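Local coordinates for protein pelota homolog (Archaeoglobus fulgidus, PDB 3OBY) that probably recognises stalled ribosomes and may cut the messenger RNA held there, using an endoribonuclease activity attributed to its N-terminal domain, at residues Glu6-Asn11 with Lys109-Glu114; Asn127-Val132 with Phe185-Val190; Ile131-Ile136 with Gly144-Trp149. All blocks are in the same frame, centred on the assembly; numbering follows the deposited sequence.

The three contacts illustrate how chemistry follows place in a fold. Interaction 1 lies partly at the surface of the N-terminal domain, where a loop is held against the entry to a helix by one backbone bond and one tryptophan. Interactions 2 and 3 are about 32 and 33 Å from it between centres and belong to another sheet. They share Ile131 and Val132, using strand 131-137 from its two edges: interaction 2 pairs it in parallel with 187-191, interaction 3 antiparallel with 140-147. Interaction 3 is buried; interaction 2 runs from a largely buried ladder to a partly exposed approach. The salt bridge between Glu130 and Arg147 ties these two together.

Interaction 1 (Glu6-Asn11 with Lys109-Glu114); sequences ENLRDN and KKWKPE
Trp111 meets the loop Glu6-Asn11 through both its backbone and its indole. The polar part is a single bond: Trp111 N donates to Asn11 O over 2.7 Å, with the donor lying almost in line with the carbonyl. That oxygen also sits at the edge of the indole, in its plane, 3.4 Å from Trp111 CD1. The double role follows from the first torsion of Trp111 (chi1 -59°), which sets CG anti to the carbonyl carbon and so keeps the ring beside the N-H that Asn11 grips.

The apolar part rests on Leu8, which crosses the indole at about a right angle. Its CG stands 4.0 Å from Trp111 CD1, its CD1 is equally far from Trp111 NE1, and CD2 lies over the ring face. Lys109 CG covers the opposite face, so the indole is sandwiched between aliphatic groups, while its NE1 is bonded to Gly13 O. More loosely, Asn11 CB packs against Trp111 O.

Within the loop, Glu6 OE2 accepts from Leu8 N at 3.0 Å and ties the turn to the end of strand 2-6. Lys109 carries its ammonium away to Glu33 and Asp36.

The arrangement is that of a hairpin loop, between strands 2-6 and 14-18, laid against the chain just ahead of helix 113-123, within the Sm-fold N-terminal domain characteristic of Pelota.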
loop_
_atom_site.group_PDB
_atom_site.type_symbol
_atom_site.label_atom_id
_atom_site.label_comp_id
_atom_site.label_asym_id
_atom_site.label_seq_id
_atom_site.Cartn_x
_atom_site.Cartn_y
_atom_site.Cartn_z
ATOM N N GLU A 6 -6.050 -16.295 8.312
ATOM C CA GLU A 6 -5.068 -17.364 8.453
ATOM C C GLU A 6 -5.603 -18.415 9.418
ATOM O O GLU A 6 -6.374 -18.103 10.320
ATOM C CB GLU A 6 -3.750 -16.800 8.991
ATOM C CG GLU A 6 -3.895 -16.047 10.311
ATOM C CD GLU A 6 -3.760 -16.941 11.531
ATOM O OE1 GLU A 6 -4.120 -16.480 12.634
ATOM O OE2 GLU A 6 -3.288 -18.092 11.400
ATOM N N ASN A 7 -5.191 -19.660 9.212
ATOM C CA ASN A 7 -5.607 -20.760 10.068
ATOM C C ASN A 7 -4.400 -21.639 10.371
ATOM O O ASN A 7 -4.504 -22.867 10.427
ATOM C CB ASN A 7 -6.684 -21.600 9.387
ATOM C CG ASN A 7 -6.207 -22.220 8.091
ATOM O OD1 ASN A 7 -5.008 -22.399 7.877
ATOM N ND2 ASN A 7 -7.149 -22.566 7.221
ATOM N N LEU A 8 -3.250 -21.005 10.557
ATOM C CA LEU A 8 -2.032 -21.736 10.851
ATOM C C LEU A 8 -2.128 -22.549 12.125
ATOM O O LEU A 8 -2.613 -22.078 13.145
ATOM C CB LEU A 8 -0.841 -20.781 10.952
ATOM C CG LEU A 8 -0.097 -20.458 9.658
ATOM C CD1 LEU A 8 -1.082 -20.086 8.565
ATOM C CD2 LEU A 8 0.889 -19.324 9.919
ATOM N N ARG A 9 -1.666 -23.788 12.034
ATOM C CA ARG A 9 -1.643 -24.713 13.152
ATOM C C ARG A 9 -0.249 -25.309 13.076
ATOM O O ARG A 9 0.117 -25.906 12.066
ATOM C CB ARG A 9 -2.710 -25.795 12.972
ATOM C CG ARG A 9 -2.590 -26.957 13.940
ATOM C CD ARG A 9 -3.948 -27.370 14.472
ATOM N NE ARG A 9 -4.519 -26.325 15.314
ATOM C CZ ARG A 9 -5.659 -26.446 15.985
ATOM N NH1 ARG A 9 -6.355 -27.572 15.911
ATOM N NH2 ARG A 9 -6.099 -25.443 16.733
ATOM N N ASP A 10 0.535 -25.127 14.131
ATOM C CA ASP A 10 1.907 -25.620 14.145
ATOM C C ASP A 10 2.644 -25.053 12.928
ATOM O O ASP A 10 3.302 -25.781 12.179
ATOM C CB ASP A 10 1.933 -27.154 14.143
ATOM C CG ASP A 10 1.382 -27.751 15.439
ATOM O OD1 ASP A 10 1.818 -27.321 16.529
ATOM O OD2 ASP A 10 0.518 -28.651 15.372
ATOM N N ASN A 11 2.500 -23.740 12.743
ATOM C CA ASN A 11 3.127 -22.999 11.650
ATOM C C ASN A 11 2.782 -23.437 10.233
ATOM O O ASN A 11 3.384 -22.959 9.273
ATOM C CB ASN A 11 4.641 -23.011 11.814
ATOM C CG ASN A 11 5.113 -21.986 12.806
ATOM O OD1 ASN A 11 4.828 -20.797 12.660
ATOM N ND2 ASN A 11 5.839 -22.433 13.826
ATOM N N LYS A 109 1.005 -23.664 3.048
ATOM C CA LYS A 109 2.288 -24.347 3.190
ATOM C C LYS A 109 2.661 -24.409 4.661
ATOM O O LYS A 109 1.883 -24.033 5.545
ATOM C CB LYS A 109 3.383 -23.552 2.468
ATOM C CG LYS A 109 3.548 -22.138 3.051
ATOM C CD LYS A 109 4.442 -21.225 2.216
ATOM C CE LYS A 109 5.877 -21.730 2.163
ATOM N NZ LYS A 109 6.760 -20.864 1.332
ATOM N N LYS A 110 3.872 -24.891 4.903
ATOM C CA LYS A 110 4.422 -24.947 6.240
ATOM C C LYS A 110 5.241 -23.662 6.205
ATOM O O LYS A 110 6.097 -23.495 5.338
ATOM C CB LYS A 110 5.332 -26.174 6.415
ATOM C CG LYS A 110 6.655 -26.131 5.638
ATOM C CD LYS A 110 7.416 -27.451 5.752
ATOM C CE LYS A 110 8.809 -27.376 5.132
ATOM N NZ LYS A 110 9.718 -26.455 5.876
ATOM N N TRP A 111 4.963 -22.742 7.117
ATOM C CA TRP A 111 5.677 -21.474 7.131
ATOM C C TRP A 111 6.951 -21.423 7.965
ATOM O O TRP A 111 7.017 -21.953 9.078
ATOM C CB TRP A 111 4.729 -20.368 7.586
ATOM C CG TRP A 111 3.534 -20.241 6.703
ATOM C CD1 TRP A 111 2.463 -21.081 6.649
ATOM C CD2 TRP A 111 3.307 -19.233 5.710
ATOM N NE1 TRP A 111 1.583 -20.662 5.683
ATOM C CE2 TRP A 111 2.080 -19.532 5.086
ATOM C CE3 TRP A 111 4.031 -18.110 5.280
ATOM C CZ2 TRP A 111 1.548 -18.742 4.057
ATOM C CZ3 TRP A 111 3.502 -17.326 4.258
ATOM C CH2 TRP A 111 2.273 -17.651 3.655
ATOM N N LYS A 112 7.974 -20.779 7.411
ATOM C CA LYS A 112 9.242 -20.618 8.113
ATOM C C LYS A 112 9.159 -19.270 8.815
ATOM O O LYS A 112 8.472 -18.359 8.351
ATOM C CB LYS A 112 10.410 -20.609 7.129
ATOM C CG LYS A 112 10.424 -21.776 6.168
ATOM C CD LYS A 112 11.538 -21.637 5.150
ATOM C CE LYS A 112 11.231 -22.481 3.935
ATOM N NZ LYS A 112 9.910 -22.083 3.382
ATOM N N PRO A 113 9.855 -19.122 9.948
ATOM C CA PRO A 113 9.823 -17.853 10.684
ATOM C C PRO A 113 10.162 -16.623 9.829
ATOM O O PRO A 113 9.520 -15.579 9.965
ATOM C CB PRO A 113 10.828 -18.088 11.813
ATOM C CG PRO A 113 10.715 -19.570 12.063
ATOM C CD PRO A 113 10.672 -20.126 10.653
ATOM N N GLU A 114 11.152 -16.745 8.942
ATOM C CA GLU A 114 11.551 -15.618 8.093
ATOM C C GLU A 114 10.376 -15.015 7.328
ATOM O O GLU A 114 10.194 -13.797 7.299
ATOM C CB GLU A 114 12.615 -16.033 7.071
ATOM C CG GLU A 114 13.881 -16.665 7.628
ATOM C CD GLU A 114 13.799 -18.181 7.689
ATOM O OE1 GLU A 114 13.155 -18.714 8.624
ATOM O OE2 GLU A 114 14.375 -18.836 6.790
#

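Interaction 2 (Asn127-Val132 with Phe185-Val190); sequences NRPEIV and FKYLIV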
loop_
_atom_site.group_PDB
_atom_site.type_symbol
_atom_site.label_atom_id
_atom_site.label_comp_id
_atom_site.label_asym_id
_atom_site.label_seq_id
_atom_site.Cartn_x
_atom_site.Cartn_y
_atom_site.Cartn_z
ATOM N N ASN A 127 0.197 0.303 7.374
ATOM C CA ASN A 127 -0.675 0.798 8.433
ATOM C C ASN A 127 -1.653 1.838 7.901
ATOM O O ASN A 127 -1.273 2.738 7.144
ATOM C CB ASN A 127 0.154 1.402 9.567
ATOM C CG ASN A 127 -0.696 2.131 10.596
ATOM O OD1 ASN A 127 -1.560 1.538 11.245
ATOM N ND2 ASN A 127 -0.449 3.428 10.750
ATOM N N ARG A 128 -2.911 1.699 8.309
ATOM C CA ARG A 128 -3.976 2.596 7.893
ATOM C C ARG A 128 -4.084 3.743 8.885
ATOM O O ARG A 128 -4.030 3.540 10.094
ATOM C CB ARG A 128 -5.292 1.825 7.844
ATOM C CG ARG A 128 -6.056 1.975 6.559
ATOM C CD ARG A 128 -6.248 0.641 5.845
ATOM N NE ARG A 128 -4.994 0.054 5.379
ATOM C CZ ARG A 128 -4.917 -0.913 4.463
ATOM N NH1 ARG A 128 -6.022 -1.400 3.911
ATOM N NH2 ARG A 128 -3.738 -1.399 4.101
ATOM N N PRO A 129 -4.231 4.972 8.384
ATOM C CA PRO A 129 -4.346 6.154 9.238
ATOM C C PRO A 129 -5.745 6.193 9.839
ATOM O O PRO A 129 -6.657 5.564 9.318
ATOM C CB PRO A 129 -4.119 7.293 8.255
ATOM C CG PRO A 129 -4.810 6.792 7.044
ATOM C CD PRO A 129 -4.344 5.345 6.964
ATOM N N GLU A 130 -5.915 6.918 10.933
ATOM C CA GLU A 130 -7.228 7.015 11.548
ATOM C C GLU A 130 -8.151 7.691 10.539
ATOM O O GLU A 130 -7.959 8.860 10.191
ATOM C CB GLU A 130 -7.162 7.844 12.839
ATOM C CG GLU A 130 -8.479 7.912 13.606
ATOM C CD GLU A 130 -8.697 6.729 14.538
ATOM O OE1 GLU A 130 -8.516 5.565 14.109
ATOM O OE2 GLU A 130 -9.059 6.974 15.709
ATOM N N ILE A 131 -9.152 6.947 10.077
ATOM C CA ILE A 131 -10.103 7.454 9.093
ATOM C C ILE A 131 -11.502 7.730 9.655
ATOM O O ILE A 131 -12.082 6.899 10.352
ATOM C CB ILE A 131 -10.269 6.454 7.914
ATOM C CG1 ILE A 131 -8.912 6.105 7.302
ATOM C CG2 ILE A 131 -11.161 7.056 6.858
ATOM C CD1 ILE A 131 -8.125 7.308 6.856
ATOM N N VAL A 132 -12.046 8.898 9.334
ATOM C CA VAL A 132 -13.388 9.254 9.778
ATOM C C VAL A 132 -14.305 9.470 8.577
ATOM O O VAL A 132 -13.952 10.150 7.617
ATOM C CB VAL A 132 -13.400 10.541 10.639
ATOM C CG1 VAL A 132 -14.841 11.009 10.852
ATOM C CG2 VAL A 132 -12.743 10.273 11.982
ATOM N N PHE A 185 -8.473 12.692 14.048
ATOM C CA PHE A 185 -8.242 11.720 12.991
ATOM C C PHE A 185 -7.358 12.409 11.958
ATOM O O PHE A 185 -6.986 13.568 12.133
ATOM C CB PHE A 185 -9.558 11.345 12.334
ATOM C CG PHE A 185 -10.288 12.514 11.759
ATOM C CD1 PHE A 185 -11.029 13.353 12.574
ATOM C CD2 PHE A 185 -10.168 12.823 10.410
ATOM C CE1 PHE A 185 -11.658 14.473 12.050
ATOM C CE2 PHE A 185 -10.793 13.941 9.875
ATOM C CZ PHE A 185 -11.530 14.775 10.697
ATOM N N LYS A 186 -7.019 11.713 10.878
ATOM C CA LYS A 186 -6.197 12.343 9.858
ATOM C C LYS A 186 -6.902 12.509 8.525
ATOM O O LYS A 186 -6.725 13.519 7.862
ATOM C CB LYS A 186 -4.872 11.593 9.680
ATOM C CG LYS A 186 -4.956 10.097 9.817
ATOM C CD LYS A 186 -3.582 9.543 10.181
ATOM C CE LYS A 186 -3.308 9.621 11.677
ATOM N NZ LYS A 186 -4.112 8.619 12.427
ATOM N N TYR A 187 -7.711 11.538 8.130
ATOM C CA TYR A 187 -8.417 11.648 6.858
ATOM C C TYR A 187 -9.920 11.586 7.029
ATOM O O TYR A 187 -10.443 10.790 7.815
ATOM C CB TYR A 187 -7.974 10.554 5.880
ATOM C CG TYR A 187 -6.552 10.706 5.415
ATOM C CD1 TYR A 187 -6.179 11.758 4.581
ATOM C CD2 TYR A 187 -5.567 9.820 5.839
ATOM C CE1 TYR A 187 -4.853 11.921 4.182
ATOM C CE2 TYR A 187 -4.243 9.972 5.447
ATOM C CZ TYR A 187 -3.893 11.023 4.622
ATOM O OH TYR A 187 -2.580 11.177 4.252
ATOM N N LEU A 188 -10.605 12.434 6.273
ATOM C CA LEU A 188 -12.048 12.518 6.322
ATOM C C LEU A 188 -12.672 12.167 4.978
ATOM O O LEU A 188 -12.234 12.646 3.933
ATOM C CB LEU A 188 -12.470 13.938 6.732
ATOM C CG LEU A 188 -13.966 14.284 6.698
ATOM C CD1 LEU A 188 -14.706 13.484 7.755
ATOM C CD2 LEU A 188 -14.160 15.775 6.930
ATOM N N ILE A 189 -13.677 11.299 5.013
ATOM C CA ILE A 189 -14.402 10.938 3.809
ATOM C C ILE A 189 -15.737 11.639 4.021
ATOM O O ILE A 189 -16.404 11.412 5.024
ATOM C CB ILE A 189 -14.650 9.413 3.684
ATOM C CG1 ILE A 189 -13.343 8.670 3.409
ATOM C CG2 ILE A 189 -15.594 9.145 2.533
ATOM C CD1 ILE A 189 -12.298 8.858 4.472
ATOM N N VAL A 190 -16.108 12.509 3.092
ATOM C CA VAL A 190 -17.361 13.251 3.183
ATOM C C VAL A 190 -18.300 12.815 2.066
ATOM O O VAL A 190 -18.044 13.089 0.894
ATOM C CB VAL A 190 -17.099 14.761 3.050
ATOM C CG1 VAL A 190 -18.378 15.536 3.237
ATOM C CG2 VAL A 190 -16.064 15.189 4.063
#
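A parallel beta ladder, with Ile131 paired to Tyr187 and Val132 to Leu188, brings strand 187-191 beside 131-137 in the mixed sheet of the middle domain; the crossover from 150-158 through helix 172-183 delivers it there. Both the N-H and the C=O of Val132 turn to strand 187-191 and straddle Leu188: Val132 N donates to Tyr187 O at 2.9 Å, and Val132 O receives Ile189 N at the same distance. Ahead of the ladder, Glu130 O accepts two donors, Lys186 N at 3.1 Å and, weakly, Tyr187 N at 3.4 Å, which anchors the turn into strand 187-191.

On one face of the sheet Val132 lies across the Phe185 ring. Its CB stands 4.0 Å from the ring centroid, 18° off the normal, a CH-pi contact, and CG2 packs beside Phe185 CB and CG. A chi1 of 58° holds Phe185 CG between its backbone N and carbonyl carbon and so turns the ring to Val132. With an alanine in place of Phe185, Val132 would probably lose the ring it rests on and a gap would open beside Leu180.

On the other face, Ile131 CD1 packs on Tyr187 CB, while Pro129 CG meets the edge of the tyrosine ring in its plane.

Helix 172-183 covers the side of Val132, Phe185 and Leu188, helix 236-262 packs on Tyr187, and strand 215-217 continues the sheet beyond 187-191.

Interaction 3 (Ile131-Ile136 with Gly144-Trp149); sequences IVMLTI and GVLRQW
Met133 and Gly144 form the antiparallel hydrogen-bonded pair at the heart of this contact, with Met133 N reaching Gly144 O over 2.8 Å and Gly144 N returning to Met133 O. The methionine side chain repays following outward. Its CB begins 4.0 Å from Gly144 O. With chi1 at -79° CG takes the side of the backbone N and packs against Ile189 CB of strand 187-191, on the other edge of 131-137. An extended chi2 then lifts SD off the sheet, and the bend at chi3 (-136°) swings CE back to 4.3 Å from Leu146 CD1. Phe228, Ile231 and Leu232 of helix 224-233 pack against this side chain, so it fills the seam between sheet and helix.

Val132 and Val145 make the adjacent non-hydrogen-bonded pair, their CG2 methyls loosely apposed on the face turned to helix 172-183. Val145 CG1 also lies over the centre of the Arg147 guanidinium, whose salt bridge is with Glu130.

Further along, Leu146 N bonds to Ile131 O at 3.0 Å, but the return bond is relayed by a water, which accepts from Ile131 N at 2.7 Å and donates to Leu146 O at 3.1 Å. The strand directions are 141° apart, and the water bridges a pair whose CA atoms, of Ile131 and Leu146, are 5.7 Å apart, against 5.3 Å for those of Met133 and Gly144.

This is a beta hairpin, 131-137 with 140-147, which 150-158 extends into a meander. With 187-191 and 215-217 the strand order is 3-2-1-4-5, as in RNase H-like folds.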
loop_
_atom_site.group_PDB
_atom_site.type_symbol
_atom_site.label_atom_id
_atom_site.label_comp_id
_atom_site.label_asym_id
_atom_site.label_seq_id
_atom_site.Cartn_x
_atom_site.Cartn_y
_atom_site.Cartn_z
ATOM N N ILE A 131 -9.152 6.947 10.077
ATOM C CA ILE A 131 -10.103 7.454 9.093
ATOM C C ILE A 131 -11.502 7.730 9.655
ATOM O O ILE A 131 -12.082 6.899 10.352
ATOM C CB ILE A 131 -10.269 6.454 7.914
ATOM C CG1 ILE A 131 -8.912 6.105 7.302
ATOM C CG2 ILE A 131 -11.161 7.056 6.858
ATOM C CD1 ILE A 131 -8.125 7.308 6.856
ATOM N N VAL A 132 -12.046 8.898 9.334
ATOM C CA VAL A 132 -13.388 9.254 9.778
ATOM C C VAL A 132 -14.305 9.470 8.577
ATOM O O VAL A 132 -13.952 10.150 7.617
ATOM C CB VAL A 132 -13.400 10.541 10.639
ATOM C CG1 VAL A 132 -14.841 11.009 10.852
ATOM C CG2 VAL A 132 -12.743 10.273 11.982
ATOM N N MET A 133 -15.487 8.877 8.640
ATOM C CA MET A 133 -16.454 9.008 7.570
ATOM C C MET A 133 -17.620 9.864 8.038
ATOM O O MET A 133 -18.139 9.678 9.139
ATOM C CB MET A 133 -16.952 7.633 7.141
ATOM C CG MET A 133 -15.996 6.883 6.243
ATOM S SD MET A 133 -16.608 5.243 5.889
ATOM C CE MET A 133 -15.101 4.241 6.105
ATOM N N LEU A 134 -18.024 10.805 7.192
ATOM C CA LEU A 134 -19.125 11.708 7.501
ATOM C C LEU A 134 -20.143 11.770 6.379
ATOM O O LEU A 134 -19.837 12.222 5.275
ATOM C CB LEU A 134 -18.600 13.118 7.748
ATOM C CG LEU A 134 -19.696 14.186 7.811
ATOM C CD1 LEU A 134 -20.332 14.156 9.184
ATOM C CD2 LEU A 134 -19.114 15.562 7.537
ATOM N N THR A 135 -21.353 11.312 6.661
ATOM C CA THR A 135 -22.423 11.366 5.675
ATOM C C THR A 135 -23.240 12.581 6.075
ATOM O O THR A 135 -23.589 12.737 7.244
ATOM C CB THR A 135 -23.299 10.114 5.726
ATOM O OG1 THR A 135 -23.681 9.852 7.082
ATOM C CG2 THR A 135 -22.544 8.923 5.167
ATOM N N ILE A 136 -23.528 13.451 5.115
ATOM C CA ILE A 136 -24.272 14.664 5.416
ATOM C C ILE A 136 -25.282 15.037 4.344
ATOM O O ILE A 136 -25.062 14.837 3.148
ATOM C CB ILE A 136 -23.311 15.856 5.617
ATOM C CG1 ILE A 136 -24.055 17.039 6.238
ATOM C CG2 ILE A 136 -22.713 16.270 4.280
ATOM C CD1 ILE A 136 -23.164 18.240 6.531
ATOM N N GLY A 144 -18.642 8.359 11.642
ATOM C CA GLY A 144 -18.158 7.138 12.239
ATOM C C GLY A 144 -16.675 7.042 11.954
ATOM O O GLY A 144 -16.164 7.695 11.043
ATOM N N VAL A 145 -15.977 6.247 12.748
ATOM C CA VAL A 145 -14.555 6.058 12.564
ATOM C C VAL A 145 -14.372 4.608 12.149
ATOM O O VAL A 145 -15.176 3.749 12.507
ATOM C CB VAL A 145 -13.775 6.340 13.868
ATOM C CG1 VAL A 145 -14.239 5.391 14.969
ATOM C CG2 VAL A 145 -12.271 6.206 13.618
ATOM N N LEU A 146 -13.327 4.341 11.376
ATOM C CA LEU A 146 -13.068 2.991 10.917
ATOM C C LEU A 146 -12.386 2.193 12.025
ATOM O O LEU A 146 -11.500 2.687 12.720
ATOM C CB LEU A 146 -12.194 3.022 9.661
ATOM C CG LEU A 146 -11.991 1.688 8.942
ATOM C CD1 LEU A 146 -13.343 1.158 8.469
ATOM C CD2 LEU A 146 -11.043 1.879 7.765
ATOM N N ARG A 147 -12.831 0.957 12.194
ATOM C CA ARG A 147 -12.280 0.069 13.202
ATOM C C ARG A 147 -12.219 -1.309 12.561
ATOM O O ARG A 147 -12.747 -1.502 11.467
ATOM C CB ARG A 147 -13.178 0.070 14.438
ATOM C CG ARG A 147 -13.095 1.362 15.241
ATOM C CD ARG A 147 -11.831 1.394 16.089
ATOM N NE ARG A 147 -11.594 2.700 16.701
ATOM C CZ ARG A 147 -10.870 3.668 16.149
ATOM N NH1 ARG A 147 -10.302 3.483 14.966
ATOM N NH2 ARG A 147 -10.712 4.822 16.783
ATOM N N GLN A 148 -11.577 -2.263 13.223
ATOM C CA GLN A 148 -11.453 -3.603 12.660
ATOM C C GLN A 148 -12.775 -4.225 12.213
ATOM O O GLN A 148 -12.840 -4.834 11.147
ATOM C CB GLN A 148 -10.782 -4.546 13.662
ATOM C CG GLN A 148 -9.500 -4.019 14.263
ATOM C CD GLN A 148 -8.755 -5.080 15.051
ATOM O OE1 GLN A 148 -7.824 -4.776 15.799
ATOM N NE2 GLN A 148 -9.157 -6.335 14.880
ATOM N N TRP A 149 -13.822 -4.068 13.022
ATOM C CA TRP A 149 -15.124 -4.659 12.710
ATOM C C TRP A 149 -16.028 -3.827 11.806
ATOM O O TRP A 149 -17.147 -4.241 11.506
ATOM C CB TRP A 149 -15.863 -4.985 14.008
ATOM C CG TRP A 149 -16.226 -3.769 14.798
ATOM C CD1 TRP A 149 -17.373 -3.035 14.697
ATOM C CD2 TRP A 149 -15.423 -3.123 15.795
ATOM N NE1 TRP A 149 -17.337 -1.973 15.572
ATOM C CE2 TRP A 149 -16.151 -2.005 16.259
ATOM C CE3 TRP A 149 -14.160 -3.382 16.341
ATOM C CZ2 TRP A 149 -15.655 -1.147 17.242
ATOM C CZ3 TRP A 149 -13.669 -2.525 17.321
ATOM C CH2 TRP A 149 -14.415 -1.425 17.760
HETATM O O HOH W 1 -9.427 4.760 11.665
#